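Local structure of Sodium/sialic acid symporter SiaT (Proteus mirabilis, 5NV9) at residues L59-F64 / T140-L145; G186-G191 / I336-Q341; L103-A108 / D256-Y261. The protein uses the sodium gradient to drive uptake of the sialic acid N-acetylneuraminic acid into the bacterial cell as a symporter of the LeuT fold. One frame throughout, in Å; residues are numbered along the deposited sequence.

Interaction 1. Residues L59-F64 / T140-L145; sequences LSSITF and TYLTVL. With NA (sodium ion), chain B; SLB (N-acetyl-beta-neuraminic acid), chain D.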
loop_
_atom_site.group_PDB
_atom_site.type_symbol
_atom_site.label_atom_id
_atom_site.label_comp_id
_atom_site.label_asym_id
_atom_site.label_seq_id
_atom_site.Cartn_x
_atom_site.Cartn_y
_atom_site.Cartn_z
ATOM N N LEU A 59 0.017 -2.127 -4.071
ATOM C CA LEU A 59 -0.946 -3.187 -4.396
ATOM C C LEU A 59 -0.598 -4.455 -3.660
ATOM O O LEU A 59 0.364 -5.117 -4.006
ATOM C CB LEU A 59 -0.947 -3.512 -5.889
ATOM C CG LEU A 59 -2.191 -4.234 -6.408
ATOM C CD1 LEU A 59 -2.334 -4.080 -7.924
ATOM C CD2 LEU A 59 -2.181 -5.693 -6.032
ATOM N N SER A 60 -1.462 -4.816 -2.727
ATOM C CA SER A 60 -1.220 -5.908 -1.784
ATOM C C SER A 60 -2.295 -6.981 -1.948
ATOM O O SER A 60 -3.100 -6.948 -2.886
ATOM C CB SER A 60 -1.180 -5.335 -0.377
ATOM O OG SER A 60 -2.459 -5.171 0.188
ATOM N N SER A 61 -2.341 -7.924 -1.028
ATOM C CA SER A 61 -3.429 -8.896 -1.018
ATOM C C SER A 61 -4.791 -8.296 -0.773
ATOM O O SER A 61 -5.795 -8.927 -1.059
ATOM C CB SER A 61 -3.109 -9.960 0.017
ATOM O OG SER A 61 -3.081 -9.340 1.281
ATOM N N ILE A 62 -4.846 -7.071 -0.262
ATOM C CA ILE A 62 -6.071 -6.301 -0.134
ATOM C C ILE A 62 -6.717 -6.072 -1.523
ATOM O O ILE A 62 -7.886 -6.394 -1.723
ATOM C CB ILE A 62 -5.789 -4.911 0.530
ATOM C CG1 ILE A 62 -5.420 -5.064 1.996
ATOM C CG2 ILE A 62 -6.983 -3.965 0.390
ATOM C CD1 ILE A 62 -4.848 -3.816 2.591
ATOM N N THR A 63 -5.962 -5.519 -2.466
ATOM C CA THR A 63 -6.461 -5.328 -3.821
ATOM C C THR A 63 -6.727 -6.694 -4.463
ATOM O O THR A 63 -7.784 -6.907 -5.107
ATOM C CB THR A 63 -5.453 -4.527 -4.716
ATOM O OG1 THR A 63 -5.547 -3.122 -4.460
ATOM C CG2 THR A 63 -5.656 -4.800 -6.231
ATOM N N PHE A 64 -5.782 -7.632 -4.279
ATOM C CA PHE A 64 -5.798 -8.887 -5.057
ATOM C C PHE A 64 -7.078 -9.672 -4.762
ATOM O O PHE A 64 -7.712 -10.180 -5.699
ATOM C CB PHE A 64 -4.561 -9.743 -4.771
ATOM C CG PHE A 64 -4.222 -10.756 -5.867
ATOM C CD1 PHE A 64 -5.030 -11.862 -6.111
ATOM C CD2 PHE A 64 -3.061 -10.621 -6.612
ATOM C CE1 PHE A 64 -4.710 -12.776 -7.139
ATOM C CE2 PHE A 64 -2.701 -11.547 -7.625
ATOM C CZ PHE A 64 -3.514 -12.631 -7.882
ATOM N N THR A 140 -1.099 -9.721 6.039
ATOM C CA THR A 140 -0.763 -11.092 6.378
ATOM C C THR A 140 -2.011 -11.918 6.775
ATOM O O THR A 140 -2.213 -13.040 6.317
ATOM C CB THR A 140 0.316 -11.042 7.462
ATOM O OG1 THR A 140 1.429 -10.324 6.939
ATOM C CG2 THR A 140 0.717 -12.404 7.898
ATOM N N TYR A 141 -2.855 -11.323 7.598
ATOM C CA TYR A 141 -4.155 -11.861 7.979
ATOM C C TYR A 141 -5.050 -12.198 6.812
ATOM O O TYR A 141 -5.523 -13.334 6.763
ATOM C CB TYR A 141 -4.856 -10.899 8.959
ATOM C CG TYR A 141 -6.232 -11.376 9.402
ATOM C CD1 TYR A 141 -6.374 -12.532 10.143
ATOM C CD2 TYR A 141 -7.371 -10.663 9.084
ATOM C CE1 TYR A 141 -7.626 -12.982 10.546
ATOM C CE2 TYR A 141 -8.625 -11.096 9.489
ATOM C CZ TYR A 141 -8.739 -12.260 10.221
ATOM O OH TYR A 141 -9.973 -12.705 10.639
ATOM N N LEU A 142 -5.276 -11.251 5.874
ATOM C CA LEU A 142 -6.089 -11.508 4.697
ATOM C C LEU A 142 -5.531 -12.639 3.814
ATOM O O LEU A 142 -6.284 -13.441 3.324
ATOM C CB LEU A 142 -6.213 -10.309 3.781
ATOM C CG LEU A 142 -6.783 -9.010 4.265
ATOM C CD1 LEU A 142 -6.969 -8.138 3.018
ATOM C CD2 LEU A 142 -8.083 -9.215 5.015
ATOM N N THR A 143 -4.215 -12.667 3.615
ATOM C CA THR A 143 -3.578 -13.673 2.795
ATOM C C THR A 143 -3.845 -15.052 3.389
ATOM O O THR A 143 -4.177 -15.996 2.666
ATOM C CB THR A 143 -2.052 -13.369 2.686
ATOM O OG1 THR A 143 -1.869 -12.004 2.308
ATOM C CG2 THR A 143 -1.317 -14.262 1.723
ATOM N N VAL A 144 -3.660 -15.166 4.699
ATOM C CA VAL A 144 -3.978 -16.379 5.428
ATOM C C VAL A 144 -5.482 -16.746 5.309
ATOM O O VAL A 144 -5.823 -17.896 5.045
ATOM C CB VAL A 144 -3.569 -16.292 6.928
ATOM C CG1 VAL A 144 -4.127 -17.487 7.704
ATOM C CG2 VAL A 144 -2.058 -16.244 7.079
ATOM N N LEU A 145 -6.362 -15.772 5.482
ATOM C CA LEU A 145 -7.793 -16.025 5.341
ATOM C C LEU A 145 -8.077 -16.571 3.971
ATOM O O LEU A 145 -8.851 -17.496 3.836
ATOM C CB LEU A 145 -8.645 -14.780 5.545
ATOM C CG LEU A 145 -9.159 -14.521 6.953
ATOM C CD1 LEU A 145 -9.781 -13.139 7.032
ATOM C CD2 LEU A 145 -10.171 -15.588 7.321
HETATM NA NA NA B . 2.315 -5.672 -2.844
HETATM C C1 SLB D . -3.724 -2.287 -1.540
HETATM C C2 SLB D . -4.063 -0.869 -1.911
HETATM C C3 SLB D . -5.421 -0.525 -1.347
HETATM C C4 SLB D . -5.947 0.836 -1.856
HETATM C C5 SLB D . -6.001 0.709 -3.379
HETATM C C6 SLB D . -4.601 0.359 -3.926
HETATM C C7 SLB D . -4.532 0.183 -5.449
HETATM C C8 SLB D . -3.142 -0.178 -5.906
HETATM C C9 SLB D . -3.037 -0.188 -7.430
HETATM C C10 SLB D . -7.578 2.013 -4.758
HETATM C C11 SLB D . -7.687 3.283 -5.561
HETATM N N5 SLB D . -6.476 1.956 -3.996
HETATM O O1A SLB D . -4.015 -3.214 -2.372
HETATM O O1B SLB D . -3.203 -2.504 -0.381
HETATM O O2 SLB D . -3.061 0.060 -1.409
HETATM O O4 SLB D . -7.292 1.117 -1.336
HETATM O O6 SLB D . -4.141 -0.861 -3.351
HETATM O O7 SLB D . -5.388 -0.881 -5.878
HETATM O O8 SLB D . -2.199 0.740 -5.365
HETATM O O9 SLB D . -3.234 1.129 -8.003
HETATM O O10 SLB D . -8.402 1.087 -4.844
#

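Interaction 2. Residues G186-G191 / I336-Q341; sequences GLLLSG and IFAAAQ. With NA (sodium ion), chain B.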
loop_
_atom_site.group_PDB
_atom_site.type_symbol
_atom_site.label_atom_id
_atom_site.label_comp_id
_atom_site.label_asym_id
_atom_site.label_seq_id
_atom_site.Cartn_x
_atom_site.Cartn_y
_atom_site.Cartn_z
ATOM N N GLY A 186 5.960 -7.666 -8.537
ATOM C CA GLY A 186 5.074 -6.775 -9.272
ATOM C C GLY A 186 4.643 -7.305 -10.635
ATOM O O GLY A 186 3.464 -7.194 -11.063
ATOM N N LEU A 187 5.605 -7.889 -11.317
ATOM C CA LEU A 187 5.348 -8.391 -12.642
ATOM C C LEU A 187 4.664 -9.744 -12.527
ATOM O O LEU A 187 3.867 -10.076 -13.357
ATOM C CB LEU A 187 6.621 -8.441 -13.467
ATOM C CG LEU A 187 7.246 -7.071 -13.635
ATOM C CD1 LEU A 187 8.613 -7.196 -14.256
ATOM C CD2 LEU A 187 6.386 -6.151 -14.480
ATOM N N LEU A 188 4.959 -10.497 -11.479
ATOM C CA LEU A 188 4.317 -11.785 -11.248
ATOM C C LEU A 188 2.830 -11.648 -10.919
ATOM O O LEU A 188 2.033 -12.363 -11.437
ATOM C CB LEU A 188 5.077 -12.549 -10.107
ATOM C CG LEU A 188 4.518 -13.917 -9.725
ATOM C CD1 LEU A 188 4.540 -14.847 -10.957
ATOM C CD2 LEU A 188 5.308 -14.573 -8.590
ATOM N N LEU A 189 2.457 -10.729 -10.029
ATOM C CA LEU A 189 1.068 -10.523 -9.723
ATOM C C LEU A 189 0.322 -9.952 -10.925
ATOM O O LEU A 189 -0.835 -10.282 -11.124
ATOM C CB LEU A 189 0.879 -9.674 -8.451
ATOM C CG LEU A 189 1.225 -8.198 -8.541
ATOM C CD1 LEU A 189 0.037 -7.427 -9.192
ATOM C CD2 LEU A 189 1.579 -7.596 -7.222
ATOM N N SER A 190 0.980 -9.118 -11.725
ATOM C CA SER A 190 0.367 -8.522 -12.951
ATOM C C SER A 190 0.065 -9.581 -14.003
ATOM O O SER A 190 -1.046 -9.685 -14.483
ATOM C CB SER A 190 1.275 -7.436 -13.523
ATOM O OG SER A 190 1.363 -6.308 -12.662
ATOM N N GLY A 191 1.031 -10.427 -14.322
ATOM C CA GLY A 191 0.772 -11.486 -15.311
ATOM C C GLY A 191 -0.195 -12.476 -14.738
ATOM O O GLY A 191 -1.041 -13.032 -15.462
ATOM N N ILE A 336 -0.131 -14.313 -5.412
ATOM C CA ILE A 336 -0.785 -13.795 -4.216
ATOM C C ILE A 336 0.238 -13.584 -3.099
ATOM O O ILE A 336 0.238 -12.557 -2.455
ATOM C CB ILE A 336 -1.914 -14.751 -3.746
ATOM C CG1 ILE A 336 -3.048 -14.765 -4.775
ATOM C CG2 ILE A 336 -2.394 -14.397 -2.347
ATOM C CD1 ILE A 336 -4.131 -15.814 -4.483
ATOM N N PHE A 337 1.090 -14.558 -2.850
ATOM C CA PHE A 337 2.250 -14.305 -2.017
ATOM C C PHE A 337 3.015 -13.055 -2.501
ATOM O O PHE A 337 3.429 -12.230 -1.691
ATOM C CB PHE A 337 3.197 -15.471 -1.986
ATOM C CG PHE A 337 2.873 -16.526 -0.960
ATOM C CD1 PHE A 337 1.706 -17.310 -1.074
ATOM C CD2 PHE A 337 3.777 -16.801 0.061
ATOM C CE1 PHE A 337 1.454 -18.315 -0.163
ATOM C CE2 PHE A 337 3.525 -17.829 0.973
ATOM C CZ PHE A 337 2.379 -18.593 0.858
ATOM N N ALA A 338 3.263 -12.950 -3.791
ATOM C CA ALA A 338 4.059 -11.823 -4.269
ATOM C C ALA A 338 3.347 -10.461 -4.012
ATOM O O ALA A 338 4.025 -9.458 -3.722
ATOM C CB ALA A 338 4.407 -11.962 -5.727
ATOM N N ALA A 339 2.003 -10.412 -4.140
ATOM C CA ALA A 339 1.221 -9.188 -3.789
ATOM C C ALA A 339 1.371 -8.805 -2.306
ATOM O O ALA A 339 1.571 -7.635 -1.956
ATOM C CB ALA A 339 -0.236 -9.314 -4.183
ATOM N N ALA A 340 1.284 -9.797 -1.436
ATOM C CA ALA A 340 1.434 -9.604 0.003
ATOM C C ALA A 340 2.864 -9.157 0.392
ATOM O O ALA A 340 3.054 -8.107 1.043
ATOM C CB ALA A 340 1.075 -10.877 0.669
ATOM N N GLN A 341 3.866 -9.937 -0.031
ATOM C CA GLN A 341 5.256 -9.726 0.316
ATOM C C GLN A 341 5.911 -8.462 -0.227
ATOM O O GLN A 341 6.720 -7.878 0.436
ATOM C CB GLN A 341 6.065 -10.954 -0.077
ATOM C CG GLN A 341 5.693 -12.155 0.789
ATOM C CD GLN A 341 6.406 -13.436 0.407
ATOM O OE1 GLN A 341 6.579 -13.746 -0.776
ATOM N NE2 GLN A 341 6.812 -14.225 1.436
HETATM NA NA NA B . 2.315 -5.672 -2.844
#

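Interaction 3. Residues L103-A108 / D256-Y261; sequences LKITSA and DVVQRY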
loop_
_atom_site.group_PDB
_atom_site.type_symbol
_atom_site.label_atom_id
_atom_site.label_comp_id
_atom_site.label_asym_id
_atom_site.label_seq_id
_atom_site.Cartn_x
_atom_site.Cartn_y
_atom_site.Cartn_z
ATOM N N LEU A 103 16.427 18.022 -0.333
ATOM C CA LEU A 103 16.742 17.819 1.077
ATOM C C LEU A 103 17.466 16.513 1.320
ATOM O O LEU A 103 17.825 16.270 2.436
ATOM C CB LEU A 103 15.492 17.902 1.984
ATOM C CG LEU A 103 14.752 19.261 2.105
ATOM C CD1 LEU A 103 13.377 19.055 2.716
ATOM C CD2 LEU A 103 15.513 20.312 2.889
ATOM N N LYS A 104 17.677 15.674 0.311
ATOM C CA LYS A 104 18.384 14.417 0.498
ATOM C C LYS A 104 17.802 13.637 1.672
ATOM O O LYS A 104 18.516 13.170 2.585
ATOM C CB LYS A 104 19.872 14.650 0.725
ATOM C CG LYS A 104 20.535 15.509 -0.342
ATOM C CD LYS A 104 20.658 14.779 -1.661
ATOM C CE LYS A 104 21.607 15.511 -2.600
ATOM N NZ LYS A 104 21.023 15.665 -3.970
ATOM N N ILE A 105 16.485 13.481 1.634
ATOM C CA ILE A 105 15.791 12.863 2.744
ATOM C C ILE A 105 16.114 11.388 2.821
ATOM O O ILE A 105 16.284 10.739 1.788
ATOM C CB ILE A 105 14.260 13.076 2.672
ATOM C CG1 ILE A 105 13.634 12.502 1.410
ATOM C CG2 ILE A 105 13.961 14.565 2.755
ATOM C CD1 ILE A 105 12.376 11.729 1.661
ATOM N N THR A 106 16.184 10.877 4.049
ATOM C CA THR A 106 16.022 9.482 4.288
ATOM C C THR A 106 14.519 9.233 4.566
ATOM O O THR A 106 13.881 8.437 3.854
ATOM C CB THR A 106 16.949 9.009 5.428
ATOM O OG1 THR A 106 18.264 8.916 4.894
ATOM C CG2 THR A 106 16.545 7.636 5.987
ATOM N N SER A 107 13.961 9.995 5.504
ATOM C CA SER A 107 12.514 9.933 5.853
ATOM C C SER A 107 11.783 11.147 5.265
ATOM O O SER A 107 12.248 12.251 5.382
ATOM C CB SER A 107 12.332 9.909 7.369
ATOM O OG SER A 107 10.991 10.019 7.756
ATOM N N ALA A 108 10.631 10.915 4.674
ATOM C CA ALA A 108 9.778 11.995 4.156
ATOM C C ALA A 108 9.447 13.079 5.170
ATOM O O ALA A 108 9.311 14.291 4.781
ATOM C CB ALA A 108 8.484 11.399 3.608
ATOM N N ASP A 256 6.555 4.685 2.470
ATOM C CA ASP A 256 6.803 3.495 1.605
ATOM C C ASP A 256 6.874 3.858 0.103
ATOM O O ASP A 256 7.668 3.279 -0.630
ATOM C CB ASP A 256 5.817 2.341 1.889
ATOM C CG ASP A 256 4.357 2.734 1.693
ATOM O OD1 ASP A 256 3.943 3.952 1.866
ATOM O OD2 ASP A 256 3.600 1.780 1.388
ATOM N N VAL A 257 6.077 4.837 -0.335
ATOM C CA VAL A 257 6.135 5.321 -1.699
ATOM C C VAL A 257 7.207 6.432 -1.900
ATOM O O VAL A 257 8.072 6.354 -2.794
ATOM C CB VAL A 257 4.745 5.743 -2.150
ATOM C CG1 VAL A 257 4.822 6.525 -3.464
ATOM C CG2 VAL A 257 3.891 4.505 -2.362
ATOM N N VAL A 258 7.201 7.408 -1.007
ATOM C CA VAL A 258 8.059 8.566 -1.104
ATOM C C VAL A 258 9.515 8.167 -1.129
ATOM O O VAL A 258 10.330 8.753 -1.826
ATOM C CB VAL A 258 7.813 9.598 0.063
ATOM C CG1 VAL A 258 8.830 10.701 -0.028
ATOM C CG2 VAL A 258 6.451 10.230 -0.046
ATOM N N GLN A 259 9.862 7.151 -0.373
ATOM C CA GLN A 259 11.220 6.573 -0.450
ATOM C C GLN A 259 11.693 6.198 -1.858
ATOM O O GLN A 259 12.886 6.326 -2.178
ATOM C CB GLN A 259 11.275 5.333 0.441
ATOM C CG GLN A 259 12.574 5.161 1.190
ATOM C CD GLN A 259 12.581 3.862 1.959
ATOM O OE1 GLN A 259 11.513 3.431 2.412
ATOM N NE2 GLN A 259 13.763 3.206 2.081
ATOM N N ARG A 260 10.781 5.738 -2.711
ATOM C CA ARG A 260 11.164 5.406 -4.100
ATOM C C ARG A 260 11.502 6.622 -4.944
ATOM O O ARG A 260 12.109 6.468 -5.987
ATOM C CB ARG A 260 10.082 4.601 -4.815
ATOM C CG ARG A 260 10.157 3.119 -4.590
ATOM C CD ARG A 260 9.504 2.685 -3.307
ATOM N NE ARG A 260 9.751 1.262 -3.049
ATOM C CZ ARG A 260 9.907 0.725 -1.836
ATOM N NH1 ARG A 260 9.822 1.472 -0.753
ATOM N NH2 ARG A 260 10.185 -0.555 -1.722
ATOM N N TYR A 261 11.110 7.827 -4.521
ATOM C CA TYR A 261 11.433 9.030 -5.267
ATOM C C TYR A 261 12.897 9.454 -5.148
ATOM O O TYR A 261 13.361 10.255 -5.959
ATOM C CB TYR A 261 10.539 10.210 -4.816
ATOM C CG TYR A 261 9.000 9.963 -4.928
ATOM C CD1 TYR A 261 8.438 9.001 -5.790
ATOM C CD2 TYR A 261 8.123 10.728 -4.162
ATOM C CE1 TYR A 261 7.038 8.826 -5.876
ATOM C CE2 TYR A 261 6.740 10.585 -4.269
ATOM C CZ TYR A 261 6.185 9.632 -5.088
ATOM O OH TYR A 261 4.779 9.561 -5.093
#

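Interaction 1. Residues L59-F64 / T140-L145
S61 and T143 bring their CA atoms to 6.1 Å where the first turn of helix 61-73 passes the continuous helix 118-151. Residues 59-60 are the unwound break between helices 47-58 and 61-73, which form one of the discontinuous helices characteristic of the LeuT fold. Facing T143, S61 places OG 3.1 Å from T143 OG1, and both hydroxyls are hydrogen-bonded to the backbone oxygen of I139, one turn back on the long helix. Beside this polar pair, CD1 of L142 packs 3.6 Å from CG1 of I62, the two side chains meeting at a slant. I62 lies between helix 118-151 and the substrate carboxylate, its CD1 3.6 Å from O1B.

The break also exposes backbone groups to both ligands. L59 O binds sodium at 2.3 Å, sharing it with A56, A339, S342 and S343. N-acetyl-beta-neuraminic acid, which R135 also hydrogen-bonds, has its carboxylate at the start of helix 61-73, whose dipole would probably favour it. S60 N points almost straight at O1A (174°). With chi1 at 83°, S60 OG can serve twice: it donates to O1B of the sugar at 2.8 Å and, as N-cap, accepts from I62 N at 3.1 Å.

Interaction 2. Residues G186-G191 / I336-Q341
L189 reaches over the backbone of A339 with one methyl, its CD2 lying 3.8 Å from A339 CA and 3.9 Å from A339 CB. The torsion responsible is chi1 of 71°, which tucks CG between the backbone N and the carbonyl carbon. One residue earlier, L188 extends differently: CG lies opposite the backbone N (chi1 179°), and CD2 meets the CB of A338 at 4.0 Å. Two neighbouring leucines of helix 155-203 thus each find an alanine of helix 328-361, and with such short side chains on the second helix the CA atoms of L189 and A339 come within 6.1 Å. The interface between the two segments is wholly apolar. F64 of helix 61-73 touches both L189 and A339, while Y17 of helix 8-29 does the same for L188 and A338.

A339 carries the functional link: its carbonyl oxygen is one of the five ligands of the Na2 sodium, at 2.3 Å. The leucine-alanine layer therefore backs the Na2 site, the sodium site conserved in the sodium:solute symporter family.

Interaction 3. Residues L103-A108 / D256-Y261
V258 directs its CG1 methyl at two side chains of segment 103-108 that approach it from different directions. A108 contributes its methyl, with CB 3.7 Å from V258 CG1, and the CA atoms of these two residues lie 6.5 Å apart. I105 comes in at about a right angle to the valine and touches only with its end, CD1 standing 4.1 Å from the same CG1. Turned opposite the backbone N (chi1 174°), V258 CG1 is the branch that faces both partners. Q259, next in the chain, only grazes the loop, its CG 4.4 Å from T106 O; beyond CG the side chain turns away from the loop, and its amide is hydrogen-bonded to S350, N349 and the backbone oxygen of F39.

Within the turn that carries V258, the ring of Y261 lays one face against V258 CA, 3.7 Å above the ring plane and offset toward the rim, and R260 NH1 makes a weak hydrogen bond of 2.8 Å to D256 O. The opposing segment has no regular structure: it leaves helix 89-102 through a Schellman motif with K104 at positive phi, and S107 then caps the start of the next helix. Q255 bridges the two segments, its side chain donating from NE2 to T106 O and accepting at OE1 from A108 N.

This buried contact lies on the cytoplasmic side. F100 of helix 89-102 packs on both I105 and V258, S107 and Q259 rest against helix 328-361, and R260 touches helices 47-58 and 155-203.

In the fold
Interactions 1 and 2, their centres 11 Å apart, touch directly: F64 packs on I336 and A339, and T143 on A340. Helix 47-58 with the break after it (A56, L59) and helix 328-361 supply the ligands of the shared sodium, helix 118-151 supplies R135 to the sugar, and helix 155-203 packs behind through L189. The centre of interaction 3 is about 25 Å from that of interaction 1 and 23 Å from that of interaction 2. Both segments of interaction 1 precede those of interaction 2, while the segments of interaction 3 alternate with those of each. The buried packing of interaction 3 is consistent with an outward-open transporter, closed toward the cytoplasm.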